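Geranyltranstransferase (PDB 4WK5) probably joins allylic and homoallylic isoprenoid diphosphates into longer prenyl chains with the help of magnesium. Local coordinates at residues 135-140 / 144-149; 188-193 / 213-218; 193-198 / 203-208; 270-273 / 279-282. All coordinates share one frame; numbering follows the deposited sequence.

Interaction 1 (135-140 / 144-149); sequences SQIAKV and KLFEEF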
loop_
_atom_site.group_PDB
_atom_site.type_symbol
_atom_site.label_atom_id
_atom_site.label_comp_id
_atom_site.label_asym_id
_atom_site.label_seq_id
_atom_site.Cartn_x
_atom_site.Cartn_y
_atom_site.Cartn_z
ATOM N N SER A 135 -5.124 6.817 2.051
ATOM C CA SER A 135 -5.521 7.903 2.958
ATOM C C SER A 135 -6.627 8.760 2.363
ATOM O O SER A 135 -7.552 9.159 3.075
ATOM C CB SER A 135 -4.328 8.799 3.308
ATOM O OG SER A 135 -3.367 8.088 4.063
ATOM N N GLN A 136 -6.529 9.050 1.070
ATOM C CA GLN A 136 -7.550 9.881 0.414
ATOM C C GLN A 136 -8.885 9.147 0.280
ATOM O O GLN A 136 -9.952 9.739 0.476
ATOM C CB GLN A 136 -7.073 10.347 -0.967
ATOM C CG GLN A 136 -5.969 11.414 -0.911
ATOM C CD GLN A 136 -6.360 12.625 -0.052
ATOM O OE1 GLN A 136 -5.704 12.925 0.943
ATOM N NE2 GLN A 136 -7.445 13.289 -0.413
ATOM N N ILE A 137 -8.841 7.862 -0.058
ATOM C CA ILE A 137 -10.081 7.094 -0.076
ATOM C C ILE A 137 -10.716 7.049 1.324
ATOM O O ILE A 137 -11.941 7.121 1.463
ATOM C CB ILE A 137 -9.856 5.659 -0.572
ATOM C CG1 ILE A 137 -9.442 5.668 -2.042
ATOM C CG2 ILE A 137 -11.130 4.834 -0.438
ATOM C CD1 ILE A 137 -10.575 6.112 -2.998
ATOM N N ALA A 138 -9.889 6.914 2.359
ATOM C CA ALA A 138 -10.416 6.831 3.722
ATOM C C ALA A 138 -11.175 8.102 4.109
ATOM O O ALA A 138 -12.124 8.045 4.885
ATOM C CB ALA A 138 -9.282 6.564 4.716
ATOM N N LYS A 139 -10.755 9.238 3.562
ATOM C CA LYS A 139 -11.423 10.525 3.819
ATOM C C LYS A 139 -12.876 10.581 3.376
ATOM O O LYS A 139 -13.646 11.417 3.862
ATOM C CB LYS A 139 -10.698 11.678 3.112
ATOM C CG LYS A 139 -9.338 12.051 3.642
ATOM C CD LYS A 139 -8.771 13.196 2.798
ATOM C CE LYS A 139 -7.436 13.692 3.335
ATOM N NZ LYS A 139 -6.842 14.793 2.513
ATOM N N VAL A 140 -13.250 9.728 2.431
ATOM C CA VAL A 140 -14.582 9.789 1.844
ATOM C C VAL A 140 -15.644 9.269 2.812
ATOM O O VAL A 140 -16.812 9.664 2.738
ATOM C CB VAL A 140 -14.631 9.003 0.520
ATOM C CG1 VAL A 140 -15.990 9.120 -0.119
ATOM C CG2 VAL A 140 -13.560 9.516 -0.426
ATOM N N LYS A 144 -18.052 0.658 2.179
ATOM C CA LYS A 144 -18.005 -0.170 0.993
ATOM C C LYS A 144 -16.943 0.363 0.034
ATOM O O LYS A 144 -16.317 -0.426 -0.676
ATOM C CB LYS A 144 -19.377 -0.243 0.315
ATOM C CG LYS A 144 -20.383 -1.051 1.125
ATOM C CD LYS A 144 -21.767 -1.065 0.492
ATOM C CE LYS A 144 -22.703 -1.972 1.280
ATOM N NZ LYS A 144 -24.081 -2.005 0.719
ATOM N N LEU A 145 -16.716 1.677 0.026
ATOM C CA LEU A 145 -15.706 2.237 -0.878
ATOM C C LEU A 145 -14.287 1.804 -0.487
ATOM O O LEU A 145 -13.474 1.451 -1.354
ATOM C CB LEU A 145 -15.793 3.765 -0.920
ATOM C CG LEU A 145 -14.859 4.457 -1.912
ATOM C CD1 LEU A 145 -15.412 4.344 -3.319
ATOM C CD2 LEU A 145 -14.626 5.917 -1.538
ATOM N N PHE A 146 -14.010 1.839 0.820
ATOM C CA PHE A 146 -12.725 1.395 1.365
ATOM C C PHE A 146 -12.441 -0.015 0.901
ATOM O O PHE A 146 -11.368 -0.326 0.373
ATOM C CB PHE A 146 -12.715 1.409 2.902
ATOM C CG PHE A 146 -13.117 2.712 3.522
ATOM C CD1 PHE A 146 -13.110 3.889 2.793
ATOM C CD2 PHE A 146 -13.478 2.757 4.860
ATOM C CE1 PHE A 146 -13.475 5.081 3.380
ATOM C CE2 PHE A 146 -13.843 3.945 5.452
ATOM C CZ PHE A 146 -13.847 5.110 4.708
ATOM N N GLU A 147 -13.429 -0.872 1.126
ATOM C CA GLU A 147 -13.323 -2.288 0.799
ATOM C C GLU A 147 -13.111 -2.490 -0.702
ATOM O O GLU A 147 -12.223 -3.244 -1.133
ATOM C CB GLU A 147 -14.587 -3.018 1.274
ATOM C CG GLU A 147 -14.442 -4.516 1.420
ATOM C CD GLU A 147 -15.657 -5.143 2.091
ATOM O OE1 GLU A 147 -16.200 -4.532 3.038
ATOM O OE2 GLU A 147 -16.068 -6.242 1.666
ATOM N N GLU A 148 -13.898 -1.780 -1.501
ATOM C CA GLU A 148 -13.799 -1.907 -2.953
ATOM C C GLU A 148 -12.443 -1.448 -3.464
ATOM O O GLU A 148 -11.848 -2.093 -4.327
ATOM C CB GLU A 148 -14.912 -1.110 -3.634
ATOM C CG GLU A 148 -15.005 -1.300 -5.130
ATOM C CD GLU A 148 -15.631 -2.633 -5.515
ATOM O OE1 GLU A 148 -16.218 -3.299 -4.636
ATOM O OE2 GLU A 148 -15.540 -3.011 -6.702
ATOM N N PHE A 149 -11.957 -0.325 -2.934
ATOM C CA PHE A 149 -10.635 0.153 -3.304
ATOM C C PHE A 149 -9.533 -0.839 -2.926
ATOM O O PHE A 149 -8.629 -1.112 -3.726
ATOM C CB PHE A 149 -10.345 1.513 -2.655
ATOM C CG PHE A 149 -9.056 2.126 -3.126
ATOM C CD1 PHE A 149 -8.969 2.677 -4.400
ATOM C CD2 PHE A 149 -7.928 2.138 -2.313
ATOM C CE1 PHE A 149 -7.787 3.249 -4.858
ATOM C CE2 PHE A 149 -6.738 2.718 -2.763
ATOM C CZ PHE A 149 -6.675 3.278 -4.046
#

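Interaction 2 (188-193 / 213-218); sequences ALFAFC and EKFGVA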
loop_
_atom_site.group_PDB
_atom_site.type_symbol
_atom_site.label_atom_id
_atom_site.label_comp_id
_atom_site.label_asym_id
_atom_site.label_seq_id
_atom_site.Cartn_x
_atom_site.Cartn_y
_atom_site.Cartn_z
ATOM N N ALA A 188 -9.145 -3.707 -13.642
ATOM C CA ALA A 188 -9.681 -3.535 -12.291
ATOM C C ALA A 188 -9.724 -2.056 -11.878
ATOM O O ALA A 188 -10.695 -1.613 -11.250
ATOM C CB ALA A 188 -8.865 -4.365 -11.271
ATOM N N LEU A 189 -8.700 -1.282 -12.235
ATOM C CA LEU A 189 -8.681 0.109 -11.794
ATOM C C LEU A 189 -9.693 0.929 -12.598
ATOM O O LEU A 189 -10.325 1.839 -12.057
ATOM C CB LEU A 189 -7.284 0.728 -11.907
ATOM C CG LEU A 189 -7.096 2.117 -11.273
ATOM C CD1 LEU A 189 -7.566 2.146 -9.819
ATOM C CD2 LEU A 189 -5.604 2.480 -11.343
ATOM N N PHE A 190 -9.866 0.612 -13.878
ATOM C CA PHE A 190 -10.910 1.305 -14.645
ATOM C C PHE A 190 -12.295 0.918 -14.148
ATOM O O PHE A 190 -13.192 1.749 -14.112
ATOM C CB PHE A 190 -10.772 1.022 -16.146
ATOM C CG PHE A 190 -9.731 1.883 -16.825
ATOM C CD1 PHE A 190 -9.976 3.233 -17.068
ATOM C CD2 PHE A 190 -8.512 1.344 -17.214
ATOM C CE1 PHE A 190 -9.011 4.031 -17.691
ATOM C CE2 PHE A 190 -7.549 2.122 -17.830
ATOM C CZ PHE A 190 -7.799 3.474 -18.077
ATOM N N ALA A 191 -12.481 -0.337 -13.747
ATOM C CA ALA A 191 -13.774 -0.739 -13.206
ATOM C C ALA A 191 -14.091 0.080 -11.951
ATOM O O ALA A 191 -15.244 0.475 -11.710
ATOM C CB ALA A 191 -13.781 -2.231 -12.894
ATOM N N PHE A 192 -13.058 0.334 -11.146
ATOM C CA PHE A 192 -13.237 1.116 -9.935
ATOM C C PHE A 192 -13.591 2.562 -10.277
ATOM O O PHE A 192 -14.385 3.186 -9.565
ATOM C CB PHE A 192 -11.981 1.062 -9.053
ATOM C CG PHE A 192 -12.117 1.827 -7.768
ATOM C CD1 PHE A 192 -12.771 1.267 -6.676
ATOM C CD2 PHE A 192 -11.599 3.115 -7.650
ATOM C CE1 PHE A 192 -12.899 1.984 -5.483
ATOM C CE2 PHE A 192 -11.724 3.828 -6.465
ATOM C CZ PHE A 192 -12.371 3.263 -5.385
ATOM N N CYS A 193 -13.034 3.088 -11.367
ATOM C CA CYS A 193 -13.365 4.457 -11.790
ATOM C C CYS A 193 -14.850 4.607 -12.093
ATOM O O CYS A 193 -15.407 5.670 -11.870
ATOM C CB CYS A 193 -12.559 4.884 -13.017
ATOM S SG CYS A 193 -10.805 5.082 -12.691
ATOM N N GLU A 213 -14.161 -2.769 -16.680
ATOM C CA GLU A 213 -13.227 -3.852 -16.941
ATOM C C GLU A 213 -12.996 -4.043 -18.434
ATOM O O GLU A 213 -11.848 -4.155 -18.873
ATOM C CB GLU A 213 -13.705 -5.160 -16.320
ATOM C CG GLU A 213 -12.586 -6.178 -16.234
ATOM C CD GLU A 213 -13.087 -7.592 -16.089
ATOM O OE1 GLU A 213 -13.588 -7.935 -14.997
ATOM O OE2 GLU A 213 -12.963 -8.362 -17.065
ATOM N N LYS A 214 -14.071 -4.066 -19.222
ATOM C CA LYS A 214 -13.918 -4.219 -20.660
ATOM C C LYS A 214 -13.205 -3.016 -21.273
ATOM O O LYS A 214 -12.344 -3.183 -22.139
ATOM C CB LYS A 214 -15.273 -4.449 -21.342
ATOM C CG LYS A 214 -15.924 -5.747 -20.915
ATOM C CD LYS A 214 -16.953 -6.217 -21.932
ATOM C CE LYS A 214 -16.935 -7.738 -22.044
ATOM N NZ LYS A 214 -17.812 -8.235 -23.138
ATOM N N PHE A 215 -13.554 -1.815 -20.824
ATOM C CA PHE A 215 -12.846 -0.634 -21.300
ATOM C C PHE A 215 -11.348 -0.768 -21.027
ATOM O O PHE A 215 -10.515 -0.473 -21.887
ATOM C CB PHE A 215 -13.394 0.640 -20.650
ATOM C CG PHE A 215 -12.635 1.884 -21.039
ATOM C CD1 PHE A 215 -11.611 2.371 -20.237
ATOM C CD2 PHE A 215 -12.925 2.546 -22.225
ATOM C CE1 PHE A 215 -10.897 3.496 -20.607
ATOM C CE2 PHE A 215 -12.218 3.668 -22.589
ATOM C CZ PHE A 215 -11.201 4.140 -21.780
ATOM N N GLY A 216 -11.011 -1.222 -19.821
ATOM C CA GLY A 216 -9.618 -1.392 -19.435
ATOM C C GLY A 216 -8.862 -2.390 -20.300
ATOM O O GLY A 216 -7.711 -2.157 -20.655
ATOM N N VAL A 217 -9.484 -3.521 -20.624
ATOM C CA VAL A 217 -8.815 -4.479 -21.493
ATOM C C VAL A 217 -8.567 -3.856 -22.875
ATOM O O VAL A 217 -7.474 -3.982 -23.434
ATOM C CB VAL A 217 -9.628 -5.789 -21.632
ATOM C CG1 VAL A 217 -9.014 -6.682 -22.701
ATOM C CG2 VAL A 217 -9.654 -6.514 -20.294
ATOM N N ALA A 218 -9.572 -3.165 -23.409
ATOM C CA ALA A 218 -9.439 -2.492 -24.703
ATOM C C ALA A 218 -8.347 -1.428 -24.658
ATOM O O ALA A 218 -7.550 -1.293 -25.592
ATOM C CB ALA A 218 -10.775 -1.868 -25.123
#

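Interaction 3 (193-198 / 203-208); sequences CFSAPF and LDHTFV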
loop_
_atom_site.group_PDB
_atom_site.type_symbol
_atom_site.label_atom_id
_atom_site.label_comp_id
_atom_site.label_asym_id
_atom_site.label_seq_id
_atom_site.Cartn_x
_atom_site.Cartn_y
_atom_site.Cartn_z
ATOM N N CYS A 193 -13.034 3.088 -11.367
ATOM C CA CYS A 193 -13.365 4.457 -11.790
ATOM C C CYS A 193 -14.850 4.607 -12.093
ATOM O O CYS A 193 -15.407 5.670 -11.870
ATOM C CB CYS A 193 -12.559 4.884 -13.017
ATOM S SG CYS A 193 -10.805 5.082 -12.691
ATOM N N PHE A 194 -15.478 3.553 -12.618
ATOM C CA PHE A 194 -16.932 3.526 -12.815
ATOM C C PHE A 194 -17.707 3.207 -11.532
ATOM O O PHE A 194 -18.728 3.834 -11.245
ATOM C CB PHE A 194 -17.291 2.495 -13.895
ATOM C CG PHE A 194 -17.066 2.976 -15.298
ATOM C CD1 PHE A 194 -18.053 3.690 -15.961
ATOM C CD2 PHE A 194 -15.891 2.689 -15.971
ATOM C CE1 PHE A 194 -17.854 4.127 -17.257
ATOM C CE2 PHE A 194 -15.687 3.123 -17.269
ATOM C CZ PHE A 194 -16.670 3.840 -17.914
ATOM N N SER A 195 -17.226 2.227 -10.772
ATOM C CA SER A 195 -17.900 1.762 -9.554
ATOM C C SER A 195 -17.995 2.828 -8.467
ATOM O O SER A 195 -19.043 3.010 -7.836
ATOM C CB SER A 195 -17.165 0.544 -8.970
ATOM O OG SER A 195 -17.214 -0.561 -9.846
ATOM N N ALA A 196 -16.886 3.520 -8.240
ATOM C CA ALA A 196 -16.770 4.419 -7.094
ATOM C C ALA A 196 -17.816 5.547 -7.100
ATOM O O ALA A 196 -18.443 5.790 -6.070
ATOM C CB ALA A 196 -15.350 4.997 -7.017
ATOM N N PRO A 197 -18.029 6.232 -8.249
ATOM C CA PRO A 197 -19.065 7.271 -8.185
ATOM C C PRO A 197 -20.449 6.694 -7.907
ATOM O O PRO A 197 -21.240 7.329 -7.208
ATOM C CB PRO A 197 -19.030 7.905 -9.586
ATOM C CG PRO A 197 -17.704 7.556 -10.143
ATOM C CD PRO A 197 -17.350 6.219 -9.558
ATOM N N PHE A 198 -20.745 5.519 -8.463
ATOM C CA PHE A 198 -22.049 4.892 -8.233
ATOM C C PHE A 198 -22.202 4.531 -6.753
ATOM O O PHE A 198 -23.296 4.631 -6.192
ATOM C CB PHE A 198 -22.232 3.657 -9.123
ATOM C CG PHE A 198 -22.723 3.975 -10.510
ATOM C CD1 PHE A 198 -21.906 4.629 -11.422
ATOM C CD2 PHE A 198 -24.009 3.638 -10.899
ATOM C CE1 PHE A 198 -22.358 4.932 -12.696
ATOM C CE2 PHE A 198 -24.465 3.932 -12.165
ATOM C CZ PHE A 198 -23.642 4.581 -13.066
ATOM N N LEU A 203 -26.122 4.229 -6.009
ATOM C CA LEU A 203 -26.685 3.480 -7.130
ATOM C C LEU A 203 -25.979 2.136 -7.310
ATOM O O LEU A 203 -24.799 2.004 -7.000
ATOM C CB LEU A 203 -26.585 4.298 -8.419
ATOM C CG LEU A 203 -27.098 5.735 -8.359
ATOM C CD1 LEU A 203 -26.809 6.470 -9.658
ATOM C CD2 LEU A 203 -28.586 5.756 -8.046
ATOM N N ASP A 204 -26.705 1.142 -7.812
ATOM C CA ASP A 204 -26.130 -0.181 -8.052
ATOM C C ASP A 204 -25.016 -0.108 -9.096
ATOM O O ASP A 204 -25.204 0.484 -10.159
ATOM C CB ASP A 204 -27.215 -1.161 -8.504
ATOM C CG ASP A 204 -26.718 -2.588 -8.565
ATOM O OD1 ASP A 204 -26.623 -3.229 -7.497
ATOM O OD2 ASP A 204 -26.426 -3.070 -9.679
ATOM N N HIS A 205 -23.864 -0.710 -8.797
ATOM C CA HIS A 205 -22.684 -0.561 -9.653
ATOM C C HIS A 205 -22.282 -1.849 -10.372
ATOM O O HIS A 205 -21.222 -1.913 -10.997
ATOM C CB HIS A 205 -21.498 -0.024 -8.830
ATOM C CG HIS A 205 -20.883 -1.029 -7.902
ATOM N ND1 HIS A 205 -20.156 -2.113 -8.346
ATOM C CD2 HIS A 205 -20.881 -1.105 -6.550
ATOM C CE1 HIS A 205 -19.736 -2.815 -7.309
ATOM N NE2 HIS A 205 -20.163 -2.224 -6.206
ATOM N N THR A 206 -23.134 -2.869 -10.293
ATOM C CA THR A 206 -22.833 -4.159 -10.906
ATOM C C THR A 206 -22.619 -4.029 -12.412
ATOM O O THR A 206 -21.651 -4.557 -12.963
ATOM C CB THR A 206 -23.957 -5.182 -10.651
ATOM O OG1 THR A 206 -24.172 -5.322 -9.240
ATOM C CG2 THR A 206 -23.590 -6.535 -11.244
ATOM N N PHE A 207 -23.526 -3.310 -13.067
ATOM C CA PHE A 207 -23.466 -3.111 -14.512
ATOM C C PHE A 207 -22.186 -2.386 -14.936
ATOM O O PHE A 207 -21.380 -2.917 -15.704
ATOM C CB PHE A 207 -24.692 -2.319 -14.984
ATOM C CG PHE A 207 -24.825 -2.232 -16.479
ATOM C CD1 PHE A 207 -25.673 -3.085 -17.158
ATOM C CD2 PHE A 207 -24.096 -1.305 -17.206
ATOM C CE1 PHE A 207 -25.799 -3.010 -18.524
ATOM C CE2 PHE A 207 -24.209 -1.240 -18.578
ATOM C CZ PHE A 207 -25.066 -2.088 -19.237
ATOM N N VAL A 208 -22.014 -1.167 -14.431
ATOM C CA VAL A 208 -20.942 -0.291 -14.886
ATOM C C VAL A 208 -19.541 -0.799 -14.542
ATOM O O VAL A 208 -18.574 -0.442 -15.218
ATOM C CB VAL A 208 -21.100 1.129 -14.308
ATOM C CG1 VAL A 208 -22.303 1.816 -14.922
ATOM C CG2 VAL A 208 -21.216 1.081 -12.790
#

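Interaction 4 (270-273 / 279-282); sequences EALE and RTFD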
loop_
_atom_site.group_PDB
_atom_site.type_symbol
_atom_site.label_atom_id
_atom_site.label_comp_id
_atom_site.label_asym_id
_atom_site.label_seq_id
_atom_site.Cartn_x
_atom_site.Cartn_y
_atom_site.Cartn_z
ATOM N N GLU A 270 -21.719 2.370 -26.360
ATOM C CA GLU A 270 -23.150 2.199 -26.579
ATOM C C GLU A 270 -23.902 2.114 -25.259
ATOM O O GLU A 270 -24.997 2.665 -25.142
ATOM C CB GLU A 270 -23.425 0.962 -27.435
ATOM C CG GLU A 270 -23.040 1.151 -28.893
ATOM C CD GLU A 270 -23.610 0.078 -29.799
ATOM O OE1 GLU A 270 -24.588 -0.586 -29.396
ATOM O OE2 GLU A 270 -23.084 -0.096 -30.918
ATOM N N ALA A 271 -23.315 1.439 -24.271
ATOM C CA ALA A 271 -23.906 1.393 -22.937
ATOM C C ALA A 271 -23.964 2.786 -22.308
ATOM O O ALA A 271 -24.990 3.165 -21.738
ATOM C CB ALA A 271 -23.122 0.436 -22.035
ATOM N N LEU A 272 -22.871 3.541 -22.414
ATOM C CA LEU A 272 -22.816 4.898 -21.851
ATOM C C LEU A 272 -23.873 5.808 -22.492
ATOM O O LEU A 272 -24.571 6.551 -21.803
ATOM C CB LEU A 272 -21.422 5.508 -22.035
ATOM C CG LEU A 272 -20.264 4.782 -21.346
ATOM C CD1 LEU A 272 -18.936 5.455 -21.693
ATOM C CD2 LEU A 272 -20.470 4.740 -19.848
ATOM N N GLU A 273 -23.973 5.748 -23.813
ATOM C CA GLU A 273 -24.954 6.556 -24.534
ATOM C C GLU A 273 -26.370 6.165 -24.120
ATOM O O GLU A 273 -27.189 7.029 -23.815
ATOM C CB GLU A 273 -24.773 6.409 -26.040
ATOM C CG GLU A 273 -25.604 7.400 -26.843
ATOM C CD GLU A 273 -25.120 7.548 -28.269
ATOM O OE1 GLU A 273 -25.195 8.673 -28.809
ATOM O OE2 GLU A 273 -24.665 6.540 -28.849
ATOM N N ARG A 279 -21.441 13.034 -20.666
ATOM C CA ARG A 279 -20.086 13.546 -20.546
ATOM C C ARG A 279 -19.087 12.419 -20.690
ATOM O O ARG A 279 -18.051 12.576 -21.325
ATOM C CB ARG A 279 -19.899 14.256 -19.212
ATOM C CG ARG A 279 -20.896 15.384 -19.001
ATOM C CD ARG A 279 -20.732 15.995 -17.629
ATOM N NE ARG A 279 -21.375 17.302 -17.546
ATOM C CZ ARG A 279 -22.658 17.483 -17.256
ATOM N NH1 ARG A 279 -23.434 16.432 -17.023
ATOM N NH2 ARG A 279 -23.165 18.708 -17.200
ATOM N N THR A 280 -19.418 11.272 -20.107
ATOM C CA THR A 280 -18.524 10.128 -20.142
ATOM C C THR A 280 -18.417 9.581 -21.565
ATOM O O THR A 280 -17.325 9.266 -22.046
ATOM C CB THR A 280 -18.995 9.039 -19.170
ATOM O OG1 THR A 280 -19.114 9.604 -17.856
ATOM C CG2 THR A 280 -18.001 7.905 -19.129
ATOM N N PHE A 281 -19.556 9.497 -22.241
ATOM C CA PHE A 281 -19.603 9.091 -23.636
ATOM C C PHE A 281 -18.741 10.001 -24.511
ATOM O O PHE A 281 -17.910 9.526 -25.284
ATOM C CB PHE A 281 -21.053 9.110 -24.124
ATOM C CG PHE A 281 -21.208 8.831 -25.585
ATOM C CD1 PHE A 281 -21.184 7.531 -26.058
ATOM C CD2 PHE A 281 -21.407 9.866 -26.484
ATOM C CE1 PHE A 281 -21.341 7.269 -27.400
ATOM C CE2 PHE A 281 -21.567 9.609 -27.835
ATOM C CZ PHE A 281 -21.533 8.311 -28.291
ATOM N N ASP A 282 -18.944 11.307 -24.379
ATOM C CA ASP A 282 -18.187 12.272 -25.166
ATOM C C ASP A 282 -16.688 12.165 -24.873
ATOM O O ASP A 282 -15.872 12.167 -25.798
ATOM C CB ASP A 282 -18.674 13.695 -24.896
ATOM C CG ASP A 282 -20.066 13.955 -25.444
ATOM O OD1 ASP A 282 -20.504 13.233 -26.370
ATOM O OD2 ASP A 282 -20.718 14.896 -24.952
#

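Interaction 1 (135-140 / 144-149)
Ile137 is the bump of this helical hairpin, one corner of the all-helical isoprenoid synthase fold, and the side chains of Leu145 and Phe149 form the hollow that takes it. The two branches of the isoleucine part company: CG2 packs on Leu145 CD2, 3.8 Å away, while CG1 is laid on the Phe149 ring. CG1 stands 3.7 Å from the ring centroid and only 10° off the ring normal, a CH-pi contact over the middle of the face. Phe149 holds CG anti to its own backbone N (chi1 -174°), which brings the ring under that branch. A second, smaller bump comes from the other helix: the Leu145 side chain crosses Val140 at about a right angle, and its CD2 reaches Val140 CB at 3.7 Å. Putting an alanine at Phe149 would probably open a gap beneath Ile137 CG1 and let the isoleucine turn away from its present seat. That ring also meets Phe134 edge-to-face, and Phe192 likewise, which brings in helix 175-201. Ser135 and Ala138 pack on Ser150 of the second subunit, which makes the hairpin part of the dimer interface; Phe146 also borders that subunit, but its ring has two positions and its contacts are less certain. At the tip of the isoleucine, CD1 ends 4.0 Å from Phe149 CD1.

Interaction 2 (188-193 / 213-218)
Phe190 and Phe215 carry the crossing of helices 175-201 and 206-229, two members of the helical bundle of the isoprenoid synthase fold. Taken over these short segments, the axes approach to 7.3 Å, and their directions differ by 137°, so the helices run roughly antiparallel but well splayed. The first residue of segment 188-193 to bear on its partner is Phe190. With CG anti to the carbonyl carbon (chi1 -81°), its side chain is turned toward the partner helix, and the ring offers one face to the edge of Phe215. This is a T-shaped pair, with centroids 5.1 Å apart and planes at 72°. The approaching edge consists of Phe215 CD1 and CE1, displaced toward the rim of the Phe190 ring, and CE1 comes within 3.5 Å of Phe190 CE1. Gly216 supplies the flat spot beside this pair: having no side chain, it lets its CA pack 3.7 Å from Phe190 CD2. One residue on, Ala191 places its methyl against the other helix's backbone, CB lying 3.8 Å from Glu213 N; the CA atoms of these two residues are 4.9 Å apart. The aromatic cluster extends beyond the pair, since Phe190 also meets Phe219 and Phe215 meets Tyr265 of helix 248-274. With no hydrogen bond across it, this buried crossing depends on the fit of rings against small residues, and the quadrupoles of the two rings probably help to keep Phe215 edge-on.

Interaction 3 (193-198 / 203-208)
Leu203 N donates to Phe198 O at 2.9 Å, the hydrogen bond that ties the incoming chain to the last turns of helix 175-201 just before helix 206-229 begins. The bond is bent, with an N-H...O angle of 139°, and the donor is tilted 19° from the carbonyl plane. The contact thus closes a tight turn between two helices of the isoprenoid synthase fold. Phe198 is its centre. Val208 comes from the opposite direction and sets CG2 over the middle of the phenyl face, 3.9 Å from the centroid, in a CH-pi contact; its other methyl, CG1, touches Phe198 CZ at 3.6 Å. Leu203 CB reaches Phe198 CD2, also at 3.6 Å, and the CB atoms of Phe198 and His205 pack together. An alanine at Phe198 would probably leave both methyls of Val208 without their support and free the turn at Leu203 to shift, although the backbone bond could remain. Farther back along the helix, Phe194 CB lies 3.5 Å from Val208 O. His205, at the N-cap position, has CG between its backbone N and carbonyl carbon (chi1 74°), which swings the imidazole over to Ser195, whose CB lies over one ring face. Ser195 OG is itself engaged by Ala191 O one turn earlier, while buried His205 ND1 has no partner in the model. The corner therefore joins one polar backbone tie to a largely apolar fit, and on its ND1 side the imidazole is met by packing.

Interaction 4 (270-273 / 279-282)
The ring of Phe281 takes the side chain of Glu273 over one face, with the carboxylate stacked on it and the two planes 29° apart. Both carboxylate oxygens lie near the far end of the ring: Glu273 OE2 is 3.6 Å from Phe281 CZ, and OE1 approaches the same carbon. Closer to the backbone, Glu273 CB makes a CH-pi contact 4.1 Å from the ring centroid. The glutamate gains this length of overlap because its CG is anti to the backbone N (chi1 -170°) and the chain stays extended beyond it, so that its aliphatic part and its acid end both follow the ring. On the inner side of the corner, the Leu272 side chain crosses Thr280 at about a right angle, with Leu272 CD1 3.7 Å from Thr280 CG2, while Leu272 CB faces Phe281 CB at 4.2 Å. The threonine thus turns its methyl to the leucine, and its hydroxyl bonds to Asp70 and Thr66. These contacts form the hairpin between the last two helices of the chain, 248-274 and 278-289. Helix 59-70 receives the second arm through Thr280 and the salt bridge of Arg279 to Glu69, while helix 206-229 packs on Ala271 of the first.

Interactions 2 and 3 join the same two helices, 175-201 and 206-229: interaction 3 sits at their connecting corner, nested inside the longer loop that interaction 2 closes, and they share Cys193. Interactions 1 and 2 are wholly buried in their touching residues or nearly so, and have no hydrogen bond across them, whereas interactions 3 and 4 reach the surface; there a backbone bond and a carboxylate laid on a ring enter the chemistry. Phe192 links interaction 2 to interaction 1 by packing on Phe149, and Phe194 links interaction 3 to Leu272 of interaction 4. Interactions 1 and 4 stand about 26 Å apart between centres, and interaction 1 also faces the second subunit.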